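Local structure of glutathione S-transferase omega-like 2 (Saccharomyces cerevisiae, 5LKB) at residues 123-126 against 127-130; 136-140 against 141-145; 232-235 against 236-240; 295-299 against 300-304; 342-345 against 346-350. The protein acts as a cytoplasmic xi-class glutathione transferase that reacts with glutathionyl-(hydro)quinones and reduces disulfides and dehydroascorbate at the expense of glutathione. All blocks are in the same frame, centred on the assembly; numbering follows the deposited sequence.

Contact 1: 123-126 against 127-130; sequences SQRF and MVDA
Phe126 and Met127 form the two corners of a type II beta turn, closed by Arg125 and Val128, in the loop joining helices 95-98 and 141-148. Met127 takes the corner with positive phi. Its side chain runs beside that of Phe126, and bends at chi2 and chi3 curl the sulfur over one ring face, so that Met127 SD lies 4.0 Å from the Phe126 ring centroid in a Met-aromatic contact. Val128 N closes the turn on Arg125 O at 3.0 Å, while Val128 CG1 covers the centre of one guanidinium face, 3.6 Å from Arg125 CZ. Asp129 N shares the Arg125 carbonyl, but the carboxylate does more. Arg125 grips it side-on, with NH2 2.8 Å from Asp129 OD1 and NE 3.1 Å from Asp129 OD2. The two planes are twisted 42° apart, which lifts both nitrogens out of the carboxylate plane although the oxygens lie close to that of the guanidinium. Trp72 NE1 also binds OD1. Three donors converge on OD2: besides NE, Arg125 N uses its anti lone pair at 2.9 Å, and Ser123 OG, held opposite its own backbone N (chi1 -176°), donates to Asp129 OD2 over 2.6 Å, from the syn side but 32° out of plane.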
# COMPACT_ATOMS: atom_id res chain seq x y z
N SER A 123 23.43 5.53 -8.07
CA SER A 123 23.56 4.91 -9.38
C SER A 123 23.92 5.95 -10.44
O SER A 123 23.38 7.08 -10.42
CB SER A 123 22.25 4.20 -9.75
OG SER A 123 22.36 3.50 -10.98
N GLN A 124 24.81 5.58 -11.37
CA GLN A 124 25.36 6.51 -12.35
C GLN A 124 25.28 5.96 -13.77
O GLN A 124 26.24 6.06 -14.56
CB GLN A 124 26.80 6.89 -11.97
CG GLN A 124 26.86 7.74 -10.70
CD GLN A 124 28.26 8.23 -10.34
OE1 GLN A 124 29.11 8.42 -11.21
NE2 GLN A 124 28.48 8.46 -9.05
N ARG A 125 24.13 5.40 -14.15
CA ARG A 125 23.94 4.81 -15.46
C ARG A 125 23.58 5.89 -16.47
O ARG A 125 22.46 6.40 -16.48
CB ARG A 125 22.87 3.74 -15.39
CG ARG A 125 23.28 2.54 -14.50
CD ARG A 125 22.13 1.58 -14.39
NE ARG A 125 20.99 2.22 -13.75
CZ ARG A 125 19.77 1.68 -13.67
NH1 ARG A 125 19.51 0.47 -14.19
NH2 ARG A 125 18.82 2.34 -13.05
N PHE A 126 24.54 6.32 -17.29
CA PHE A 126 24.28 7.46 -18.14
C PHE A 126 23.18 7.15 -19.15
O PHE A 126 23.16 6.09 -19.78
CB PHE A 126 25.56 7.91 -18.84
CG PHE A 126 25.45 9.26 -19.49
CD1 PHE A 126 25.33 10.40 -18.71
CD2 PHE A 126 25.44 9.38 -20.86
CE1 PHE A 126 25.23 11.70 -19.33
CE2 PHE A 126 25.34 10.63 -21.46
CZ PHE A 126 25.23 11.78 -20.69
N MET A 127 22.25 8.11 -19.32
CA MET A 127 21.07 7.98 -20.16
C MET A 127 20.04 7.00 -19.62
O MET A 127 19.10 6.66 -20.33
CB MET A 127 21.40 7.71 -21.63
CG MET A 127 22.32 8.79 -22.23
SD MET A 127 21.80 10.53 -22.01
CE MET A 127 20.23 10.36 -22.71
N VAL A 128 20.19 6.56 -18.38
CA VAL A 128 19.24 5.63 -17.73
C VAL A 128 18.74 6.30 -16.45
O VAL A 128 17.53 6.55 -16.34
CB VAL A 128 19.85 4.25 -17.47
CG1 VAL A 128 18.83 3.39 -16.75
CG2 VAL A 128 20.25 3.61 -18.77
N ASP A 129 19.65 6.61 -15.51
CA ASP A 129 19.29 7.32 -14.29
C ASP A 129 19.11 8.82 -14.50
O ASP A 129 18.38 9.45 -13.73
CB ASP A 129 20.34 7.08 -13.22
CG ASP A 129 20.44 5.62 -12.83
OD1 ASP A 129 19.38 5.04 -12.46
OD2 ASP A 129 21.58 5.09 -12.84
N ALA A 130 19.80 9.42 -15.48
CA ALA A 130 19.85 10.87 -15.65
C ALA A 130 20.62 11.16 -16.91
O ALA A 130 21.28 10.28 -17.48
CB ALA A 130 20.54 11.54 -14.48

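Contact 2: 136-140 against 141-145; sequences YGYKR and ISDLY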
# COMPACT_ATOMS: atom_id res chain seq x y z
N TYR A 136 26.35 23.93 -19.64
CA TYR A 136 27.36 24.43 -18.71
C TYR A 136 28.04 23.36 -17.90
O TYR A 136 28.90 23.71 -17.07
CB TYR A 136 26.71 25.45 -17.75
CG TYR A 136 25.69 26.30 -18.46
CD1 TYR A 136 26.07 27.34 -19.30
CD2 TYR A 136 24.34 26.04 -18.33
CE1 TYR A 136 25.13 28.08 -19.98
CE2 TYR A 136 23.39 26.77 -19.00
CZ TYR A 136 23.78 27.81 -19.84
OH TYR A 136 22.81 28.52 -20.53
N GLY A 137 27.62 22.10 -18.00
CA GLY A 137 28.12 21.05 -17.11
C GLY A 137 27.74 21.17 -15.66
O GLY A 137 28.48 20.68 -14.79
N TYR A 138 26.66 21.87 -15.32
CA TYR A 138 26.29 21.99 -13.91
C TYR A 138 25.91 20.61 -13.34
O TYR A 138 25.33 19.78 -14.05
CB TYR A 138 25.10 22.92 -13.77
CG TYR A 138 25.34 24.39 -14.10
CD1 TYR A 138 26.50 25.01 -13.72
CD2 TYR A 138 24.34 25.16 -14.71
CE1 TYR A 138 26.70 26.37 -13.96
CE2 TYR A 138 24.54 26.52 -14.96
CZ TYR A 138 25.72 27.10 -14.57
OH TYR A 138 25.94 28.45 -14.80
N LYS A 139 26.28 20.38 -12.10
CA LYS A 139 25.92 19.12 -11.46
C LYS A 139 24.62 19.22 -10.69
O LYS A 139 24.07 18.19 -10.29
CB LYS A 139 27.07 18.67 -10.56
CG LYS A 139 28.37 18.75 -11.31
CD LYS A 139 29.49 17.88 -10.77
CE LYS A 139 29.84 18.16 -9.32
NZ LYS A 139 31.05 19.01 -9.13
N ARG A 140 24.11 20.43 -10.48
CA ARG A 140 22.95 20.65 -9.63
C ARG A 140 21.99 21.59 -10.32
O ARG A 140 22.39 22.58 -10.94
CB ARG A 140 23.32 21.21 -8.28
CG ARG A 140 24.11 20.26 -7.40
CD ARG A 140 23.26 19.12 -6.84
NE ARG A 140 24.08 18.20 -6.09
CZ ARG A 140 23.58 17.31 -5.23
NH1 ARG A 140 22.27 17.24 -5.05
NH2 ARG A 140 24.37 16.54 -4.53
N ILE A 141 20.69 21.29 -10.25
CA ILE A 141 19.72 22.24 -10.78
C ILE A 141 19.79 23.60 -10.04
O ILE A 141 19.42 24.64 -10.60
CB ILE A 141 18.31 21.60 -10.79
CG1 ILE A 141 17.51 22.18 -11.95
CG2 ILE A 141 17.60 21.81 -9.51
CD1 ILE A 141 16.18 21.58 -12.22
N SER A 142 20.22 23.60 -8.79
CA SER A 142 20.46 24.84 -8.05
C SER A 142 21.42 25.77 -8.80
O SER A 142 21.29 26.99 -8.69
CB SER A 142 21.03 24.57 -6.65
OG SER A 142 22.27 23.89 -6.73
N ASP A 143 22.36 25.20 -9.58
CA ASP A 143 23.29 26.03 -10.37
C ASP A 143 22.55 26.90 -11.37
O ASP A 143 22.96 28.04 -11.62
CB ASP A 143 24.34 25.18 -11.08
CG ASP A 143 25.26 24.40 -10.10
OD1 ASP A 143 25.58 24.89 -9.00
OD2 ASP A 143 25.68 23.27 -10.47
N LEU A 144 21.51 26.37 -12.02
CA LEU A 144 20.67 27.17 -12.92
C LEU A 144 19.94 28.27 -12.17
O LEU A 144 19.84 29.41 -12.64
CB LEU A 144 19.65 26.26 -13.63
CG LEU A 144 20.27 25.21 -14.52
CD1 LEU A 144 19.26 24.10 -14.98
CD2 LEU A 144 20.92 25.87 -15.76
N TYR A 145 19.43 27.95 -10.97
CA TYR A 145 18.69 28.90 -10.16
C TYR A 145 19.59 30.06 -9.72
O TYR A 145 19.22 31.23 -9.86
CB TYR A 145 18.06 28.19 -8.93
CG TYR A 145 16.73 27.52 -9.23
CD1 TYR A 145 16.65 26.24 -9.76
CD2 TYR A 145 15.56 28.17 -8.96
CE1 TYR A 145 15.43 25.68 -10.06
CE2 TYR A 145 14.34 27.61 -9.24
CZ TYR A 145 14.27 26.34 -9.79
OH TYR A 145 13.00 25.85 -10.08
O HOH W 1 27.90 22.32 -10.73
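Arg140 is extended just ahead of the turns of helix 141-148, and its carbonyl accepts Asp143 N, which reaches Arg140 O at 3.0 Å from well above the carbonyl plane. The Asp143 side chain answers in the reverse direction: OD2 accepts Arg140 N at 3.2 Å, the N-H arriving from above the carboxylate plane. A water held by Lys139 N at 2.9 Å also lies beside OD2, though so close that its details there are doubtful. This side-chain-to-backbone bond, from Arg140 N to the aspartate three residues on, ties the loop to the helix that precedes strand 160-163 in the thioredoxin-like domain. With CG beside the backbone N (chi1 -62°) the carboxylate turns back to Arg140 N, while CB, placed by the backbone, rests on Tyr138. Asp143 CB lies over one face of that ring, 3.3 Å from Tyr138 CG, in a CH-pi contact, while Tyr136 CB covers the centre of the opposite face. Leu144 CD2 meets the ring at its edge, 3.6 Å from Tyr138 CD2, and lies 4.2 Å from Tyr136 CE2. Tyr136 OH bonds Trp162 NE1, the Arg140 guanidinium makes a salt bridge to Asp75, and Ile141 packs on Val158, a glutathione-binding residue.

Contact 3: 232-235 against 236-240; sequences AEVY and ESEVN
Tyr235 and Val239, one helical turn apart, carry the apolar part of this contact in the first turns of helix 232-264. Val239 CG1 lies over one face of the tyrosine, displaced toward its phenolic end, 3.9 Å from Tyr235 CZ and 24° off the normal through the ring centre: a CH-pi contact. The valine can place that methyl there because CG1 stands between the backbone N and carbonyl carbon (chi1 76°). On another side of the helix Val234 CG1 and Glu238 CG lie alongside each other at 4.2 Å.

The backbone bonds are those of a regular alpha helix: Glu236 N to Ala232 O at 2.9 Å, and likewise Val239 N to Tyr235 O at 2.9 Å. Glu236 O takes two donors, Asn240 N at 3.1 Å and, from the other face of its plane, Asn240 ND2 at 2.9 Å.

Two polar tips reach across the dimer interface. Glu236 binds Ser115 OG and Phe116 N of the second subunit, and Tyr235 OH joins Lys306 O of its own chain to Leu361 N of the second subunit. A phenylalanine in place of Tyr235 could keep its face against Val239 but would probably leave that carbonyl and that N-H without their common partner. Helix 222-227 packs here through Thr226, which touches Tyr235, Glu238 and Val239, while the loop after helix 285-304 borders the tyrosine through Asn308.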
# COMPACT_ATOMS: atom_id res chain seq x y z
N ALA A 232 -1.30 12.78 12.06
CA ALA A 232 -2.39 11.93 11.55
C ALA A 232 -3.67 12.71 11.24
O ALA A 232 -4.41 12.36 10.31
CB ALA A 232 -2.70 10.79 12.53
N GLU A 233 -4.02 13.72 12.04
CA GLU A 233 -5.22 14.49 11.78
C GLU A 233 -5.20 15.13 10.37
O GLU A 233 -6.22 15.16 9.70
CB GLU A 233 -5.36 15.63 12.83
CG GLU A 233 -5.68 15.20 14.26
CD GLU A 233 -4.46 14.78 15.11
OE1 GLU A 233 -4.70 14.65 16.35
OE2 GLU A 233 -3.30 14.58 14.63
N VAL A 234 -4.05 15.61 9.94
CA VAL A 234 -3.90 16.21 8.62
C VAL A 234 -3.93 15.13 7.54
O VAL A 234 -4.64 15.26 6.53
CB VAL A 234 -2.59 17.00 8.55
CG1 VAL A 234 -2.37 17.55 7.16
CG2 VAL A 234 -2.61 18.17 9.56
N TYR A 235 -3.19 14.03 7.77
CA TYR A 235 -3.27 12.90 6.87
C TYR A 235 -4.72 12.51 6.61
O TYR A 235 -5.12 12.30 5.46
CB TYR A 235 -2.45 11.70 7.41
CG TYR A 235 -2.88 10.39 6.75
CD1 TYR A 235 -2.61 10.15 5.41
CD2 TYR A 235 -3.61 9.44 7.44
CE1 TYR A 235 -3.04 9.02 4.79
CE2 TYR A 235 -4.06 8.30 6.83
CZ TYR A 235 -3.79 8.09 5.50
OH TYR A 235 -4.26 6.96 4.88
N GLU A 236 -5.52 12.32 7.66
CA GLU A 236 -6.86 11.81 7.49
C GLU A 236 -7.74 12.81 6.74
O GLU A 236 -8.50 12.44 5.85
CB GLU A 236 -7.45 11.44 8.86
CG GLU A 236 -6.74 10.23 9.49
CD GLU A 236 -7.39 9.74 10.77
OE1 GLU A 236 -8.44 10.36 11.13
OE2 GLU A 236 -6.89 8.76 11.30
N SER A 237 -7.65 14.10 7.10
CA SER A 237 -8.41 15.12 6.38
C SER A 237 -8.07 15.09 4.89
O SER A 237 -8.96 15.11 4.04
CB SER A 237 -8.14 16.49 7.00
OG SER A 237 -8.77 17.49 6.23
N GLU A 238 -6.78 15.07 4.58
CA GLU A 238 -6.38 15.15 3.18
C GLU A 238 -6.70 13.89 2.39
O GLU A 238 -7.10 13.97 1.24
CB GLU A 238 -4.92 15.55 3.07
CG GLU A 238 -4.60 16.89 3.68
CD GLU A 238 -5.18 18.11 2.95
OE1 GLU A 238 -5.72 17.94 1.84
OE2 GLU A 238 -5.01 19.23 3.50
N VAL A 239 -6.51 12.69 2.99
CA VAL A 239 -6.83 11.48 2.25
C VAL A 239 -8.31 11.36 1.98
O VAL A 239 -8.72 10.90 0.91
CB VAL A 239 -6.26 10.20 2.91
CG1 VAL A 239 -7.06 9.74 4.15
CG2 VAL A 239 -6.17 9.08 1.90
N ASN A 240 -9.16 11.76 2.94
CA ASN A 240 -10.59 11.71 2.66
C ASN A 240 -10.92 12.65 1.51
O ASN A 240 -11.77 12.34 0.68
CB ASN A 240 -11.39 12.11 3.90
CG ASN A 240 -11.63 10.93 4.85
OD1 ASN A 240 -12.39 10.03 4.55
ND2 ASN A 240 -11.02 10.98 5.96

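Contact 4: 295-299 against 300-304; sequences IRFDP and VYVQH
With CG beside its backbone N (chi1 -63°), Tyr301 lays its ring back along Arg296, whose chain is extended from CG to NE and runs the same way. Tyr301 CE2 meets Arg296 CB at 3.6 Å, and the hydroxyl, hydrogen-bonded to Tyr346 OH, passes Arg296 CD at 3.5 Å, so the aliphatic part of the arginine lines the phenol while the guanidinium passes beyond. Arg296 O lies over one face of the ring, displaced toward the rim. Phe297 is thrown the other way, CG opposite its backbone N (chi1 -161°); Tyr301 CB comes over its face, and Val302 CG2 approaches obliquely to 3.7 Å from Phe297 CE1.

The backbone explains why residues five apart meet so closely. Arg296 O accepts Val300 N at 3.0 Å and Tyr301 N at 3.1 Å, from opposite faces of its plane, and Val302 N reaches Phe297 O at 2.9 Å. Pro299 has no N-H to give to the preceding turn, and the axes of 295-299 and 300-304 diverge by 37°. A water spans the next step, 2.7 Å from Asp298 O and 3.0 Å from Gln303 N.

The charged ends are anchored around this bend: Asp298 by Arg313 and Ile312 N, Arg296 by Thr292 O, Ala45 O and His50. Such a local widening is a pi bulge, here with a proline kink, within a buried helix of the all-helical glutathione transferase C-terminal domain; Arg296, at the start of the bulge, lies against the segment bearing Cys46, the catalytic nucleophile.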
# COMPACT_ATOMS: atom_id res chain seq x y z
N ILE A 295 -1.56 8.38 -13.26
CA ILE A 295 -0.60 7.36 -13.70
C ILE A 295 0.37 6.94 -12.60
O ILE A 295 0.91 5.82 -12.63
CB ILE A 295 0.13 7.82 -14.99
CG1 ILE A 295 0.64 6.60 -15.77
CG2 ILE A 295 1.23 8.78 -14.70
CD1 ILE A 295 -0.41 5.71 -16.37
N ARG A 296 0.59 7.81 -11.62
CA ARG A 296 1.46 7.57 -10.46
C ARG A 296 0.69 6.99 -9.27
O ARG A 296 1.30 6.60 -8.26
CB ARG A 296 2.16 8.89 -10.07
CG ARG A 296 3.22 9.31 -11.03
CD ARG A 296 3.71 10.74 -10.72
NE ARG A 296 4.84 11.07 -11.62
CZ ARG A 296 4.74 11.26 -12.95
NH1 ARG A 296 3.59 11.29 -13.52
NH2 ARG A 296 5.85 11.37 -13.64
N PHE A 297 -0.63 6.93 -9.38
CA PHE A 297 -1.43 6.67 -8.18
C PHE A 297 -1.25 5.25 -7.69
O PHE A 297 -0.88 5.03 -6.51
CB PHE A 297 -2.91 6.98 -8.45
CG PHE A 297 -3.74 7.18 -7.21
CD1 PHE A 297 -4.35 6.10 -6.59
CD2 PHE A 297 -3.94 8.43 -6.71
CE1 PHE A 297 -5.09 6.29 -5.44
CE2 PHE A 297 -4.70 8.60 -5.53
CZ PHE A 297 -5.27 7.57 -4.92
N ASP A 298 -1.45 4.26 -8.58
CA ASP A 298 -1.27 2.88 -8.14
C ASP A 298 0.19 2.52 -7.95
O ASP A 298 0.50 1.81 -6.97
CB ASP A 298 -1.99 1.89 -9.08
CG ASP A 298 -3.49 2.03 -9.04
OD1 ASP A 298 -4.00 2.82 -8.22
OD2 ASP A 298 -4.19 1.31 -9.80
N PRO A 299 1.12 2.94 -8.81
CA PRO A 299 2.53 2.58 -8.59
C PRO A 299 3.17 3.15 -7.34
O PRO A 299 4.12 2.54 -6.82
CB PRO A 299 3.21 3.11 -9.88
CG PRO A 299 2.17 3.02 -10.89
CD PRO A 299 0.89 3.43 -10.18
N VAL A 300 2.75 4.35 -6.90
CA VAL A 300 3.37 5.06 -5.76
C VAL A 300 2.36 5.57 -4.74
O VAL A 300 2.53 5.35 -3.54
CB VAL A 300 4.24 6.24 -6.26
CG1 VAL A 300 4.60 7.14 -5.07
CG2 VAL A 300 5.45 5.66 -6.97
N TYR A 301 1.37 6.35 -5.14
CA TYR A 301 0.65 7.12 -4.15
C TYR A 301 -0.13 6.24 -3.15
O TYR A 301 -0.27 6.60 -1.98
CB TYR A 301 -0.27 8.14 -4.78
CG TYR A 301 0.47 9.19 -5.61
CD1 TYR A 301 1.73 9.68 -5.25
CD2 TYR A 301 -0.12 9.69 -6.74
CE1 TYR A 301 2.37 10.68 -6.01
CE2 TYR A 301 0.48 10.69 -7.48
CZ TYR A 301 1.72 11.16 -7.11
OH TYR A 301 2.38 12.14 -7.83
N VAL A 302 -0.64 5.10 -3.60
CA VAL A 302 -1.35 4.17 -2.72
C VAL A 302 -0.47 3.72 -1.54
O VAL A 302 -0.81 3.96 -0.37
CB VAL A 302 -1.89 2.97 -3.51
CG1 VAL A 302 -2.42 1.88 -2.56
CG2 VAL A 302 -3.02 3.39 -4.39
N GLN A 303 0.67 3.11 -1.80
CA GLN A 303 1.53 2.62 -0.73
C GLN A 303 2.30 3.71 -0.04
O GLN A 303 2.44 3.71 1.20
CB GLN A 303 2.49 1.57 -1.27
CG GLN A 303 3.30 0.79 -0.27
CD GLN A 303 4.45 1.53 0.34
OE1 GLN A 303 5.10 2.35 -0.30
NE2 GLN A 303 4.73 1.24 1.60
N HIS A 304 2.90 4.59 -0.82
CA HIS A 304 3.92 5.47 -0.34
C HIS A 304 3.31 6.71 0.30
O HIS A 304 3.83 7.19 1.35
CB HIS A 304 4.81 5.90 -1.50
CG HIS A 304 5.93 6.80 -1.12
ND1 HIS A 304 7.06 6.39 -0.43
CD2 HIS A 304 6.11 8.12 -1.40
CE1 HIS A 304 7.86 7.44 -0.26
NE2 HIS A 304 7.29 8.50 -0.83
O HOH W 2 1.36 1.73 -4.39

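Contact 5: 342-345 against 346-350; sequences IKLH and YTRSH. With GOL (glycerol), chain C.
His345 and His350 close like two jaws on one hydroxyl of a bound glycerol, probably a guest from the crystallisation liquor. His345 NE2 is 2.7 Å and His350 NE2 2.8 Å from glycerol O2, each meeting it at the edge of its ring, while the ring planes stand 81° apart. Tyr224 OH also binds the glycerol.

The next shell fixes the rings. His345 CG stands opposite its backbone N (chi1 166°), which turns the imidazole across its neighbour: CD2 points at one face of Tyr346, 3.7 Å from Tyr346 CD1, in an edge-to-face pair with planes at 72°. At the edge of the same ring, in its plane, Ile342 O lies 3.2 Å from Tyr346 CD1. Trp72 O holds His345 ND1, Trp79 stacks on the imidazole, and His304 holds His350 ND1. Were His345 an alanine, the Tyr346 face and Trp79 would probably lose their common neighbour, and glycerol O2 one of its two histidine partners.

Further out, hydroxyls tighten the last helical turns. Ser349 OG donates to His345 O at 2.7 Å, on a lone pair, alongside the backbone bond from Ser349 N; Thr347 OG1 donates to Lys343 O, also at 2.7 Å. Leu344 CD2 lies over the Arg348 guanidinium, 3.5 Å from NH2, and Ile119 O and Asn121 hold that group.

The result is an aromatic cluster at the end of helix 339-349, beside the glutathione-binding Trp79, consistent with a wall of the substrate pocket between the two domains of a glutathione transferase.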
# COMPACT_ATOMS: atom_id res chain seq x y z
N ILE A 342 9.71 7.06 -11.55
CA ILE A 342 8.60 7.34 -10.65
C ILE A 342 8.77 6.60 -9.32
O ILE A 342 8.76 7.18 -8.24
CB ILE A 342 7.27 7.02 -11.32
CG1 ILE A 342 6.95 8.05 -12.43
CG2 ILE A 342 6.12 6.92 -10.35
CD1 ILE A 342 5.87 7.63 -13.37
N LYS A 343 8.88 5.26 -9.40
CA LYS A 343 8.92 4.50 -8.16
C LYS A 343 10.17 4.75 -7.36
O LYS A 343 10.11 4.85 -6.10
CB LYS A 343 8.77 2.99 -8.45
CG LYS A 343 7.35 2.64 -8.94
CD LYS A 343 7.24 1.21 -9.45
CE LYS A 343 7.43 0.16 -8.39
NZ LYS A 343 6.22 0.01 -7.64
N LEU A 344 11.32 4.80 -8.04
CA LEU A 344 12.57 5.05 -7.33
C LEU A 344 12.60 6.43 -6.69
O LEU A 344 12.99 6.58 -5.54
CB LEU A 344 13.76 4.86 -8.28
CG LEU A 344 14.07 3.43 -8.73
CD1 LEU A 344 15.04 3.50 -9.90
CD2 LEU A 344 14.67 2.67 -7.52
N HIS A 345 12.18 7.46 -7.42
CA HIS A 345 12.25 8.81 -6.84
C HIS A 345 11.57 8.86 -5.48
O HIS A 345 12.16 9.30 -4.47
CB HIS A 345 11.60 9.85 -7.74
CG HIS A 345 11.36 11.13 -7.03
ND1 HIS A 345 12.42 11.89 -6.58
CD2 HIS A 345 10.23 11.72 -6.56
CE1 HIS A 345 11.95 12.89 -5.85
NE2 HIS A 345 10.62 12.82 -5.83
N TYR A 346 10.29 8.48 -5.44
CA TYR A 346 9.53 8.71 -4.24
C TYR A 346 10.05 7.84 -3.11
O TYR A 346 10.26 8.32 -2.00
CB TYR A 346 8.06 8.42 -4.50
CG TYR A 346 7.30 9.52 -5.29
CD1 TYR A 346 7.26 9.52 -6.68
CD2 TYR A 346 6.58 10.50 -4.62
CE1 TYR A 346 6.55 10.46 -7.35
CE2 TYR A 346 5.88 11.48 -5.29
CZ TYR A 346 5.87 11.46 -6.65
OH TYR A 346 5.14 12.34 -7.41
N THR A 347 10.24 6.55 -3.38
CA THR A 347 10.57 5.62 -2.31
C THR A 347 12.01 5.79 -1.80
O THR A 347 12.29 5.48 -0.63
CB THR A 347 10.35 4.19 -2.73
OG1 THR A 347 11.21 3.87 -3.82
CG2 THR A 347 8.87 3.93 -3.06
N ARG A 348 12.92 6.22 -2.65
CA ARG A 348 14.32 6.40 -2.26
C ARG A 348 14.63 7.79 -1.75
O ARG A 348 15.64 7.94 -1.06
CB ARG A 348 15.25 6.11 -3.43
CG ARG A 348 15.10 4.74 -4.09
CD ARG A 348 15.45 3.65 -3.09
NE ARG A 348 15.51 2.35 -3.76
CZ ARG A 348 16.51 1.90 -4.49
NH1 ARG A 348 17.63 2.64 -4.63
NH2 ARG A 348 16.40 0.76 -5.14
N SER A 349 13.79 8.78 -2.01
CA SER A 349 14.12 10.14 -1.57
C SER A 349 13.42 10.57 -0.30
O SER A 349 13.94 11.44 0.40
CB SER A 349 13.77 11.15 -2.66
OG SER A 349 14.34 10.84 -3.91
N HIS A 350 12.31 9.95 0.09
CA HIS A 350 11.49 10.45 1.18
C HIS A 350 11.78 9.62 2.43
O HIS A 350 11.02 8.72 2.81
CB HIS A 350 10.02 10.42 0.84
CG HIS A 350 9.69 11.30 -0.28
ND1 HIS A 350 8.65 11.08 -1.14
CD2 HIS A 350 10.29 12.45 -0.69
CE1 HIS A 350 8.61 12.05 -2.04
NE2 HIS A 350 9.60 12.89 -1.78
C1 GOL C . 8.09 15.04 -6.12
O1 GOL C . 7.23 16.01 -6.72
C2 GOL C . 8.71 15.51 -4.82
O2 GOL C . 9.25 14.41 -4.13
C3 GOL C . 9.80 16.58 -5.05
O3 GOL C . 10.04 17.20 -3.80

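The five examples range from a loop turn to a helix bulge, but two of them share one site. Contacts 4 and 5 have centres about 11 Å apart and are joined by probable hydrogen bonds, Tyr301 OH to Tyr346 OH at 2.8 Å and His304 NE2 to His350 ND1 at 2.9 Å; Arg296 and Tyr346 each come within about 6 Å of the Cys46 side chain. Contact 1, in the thioredoxin-like domain, comes near without touching: its nearest atoms are about 5 Å from contact 5, and the Ala130 side chain is about 9 Å from that of Trp79. Contact 2 reaches glutathione-binding residues through Ile141, about 3 Å from Val158. Contact 3, centred about 36 Å from contacts 1 and 2, belongs to the dimer interface.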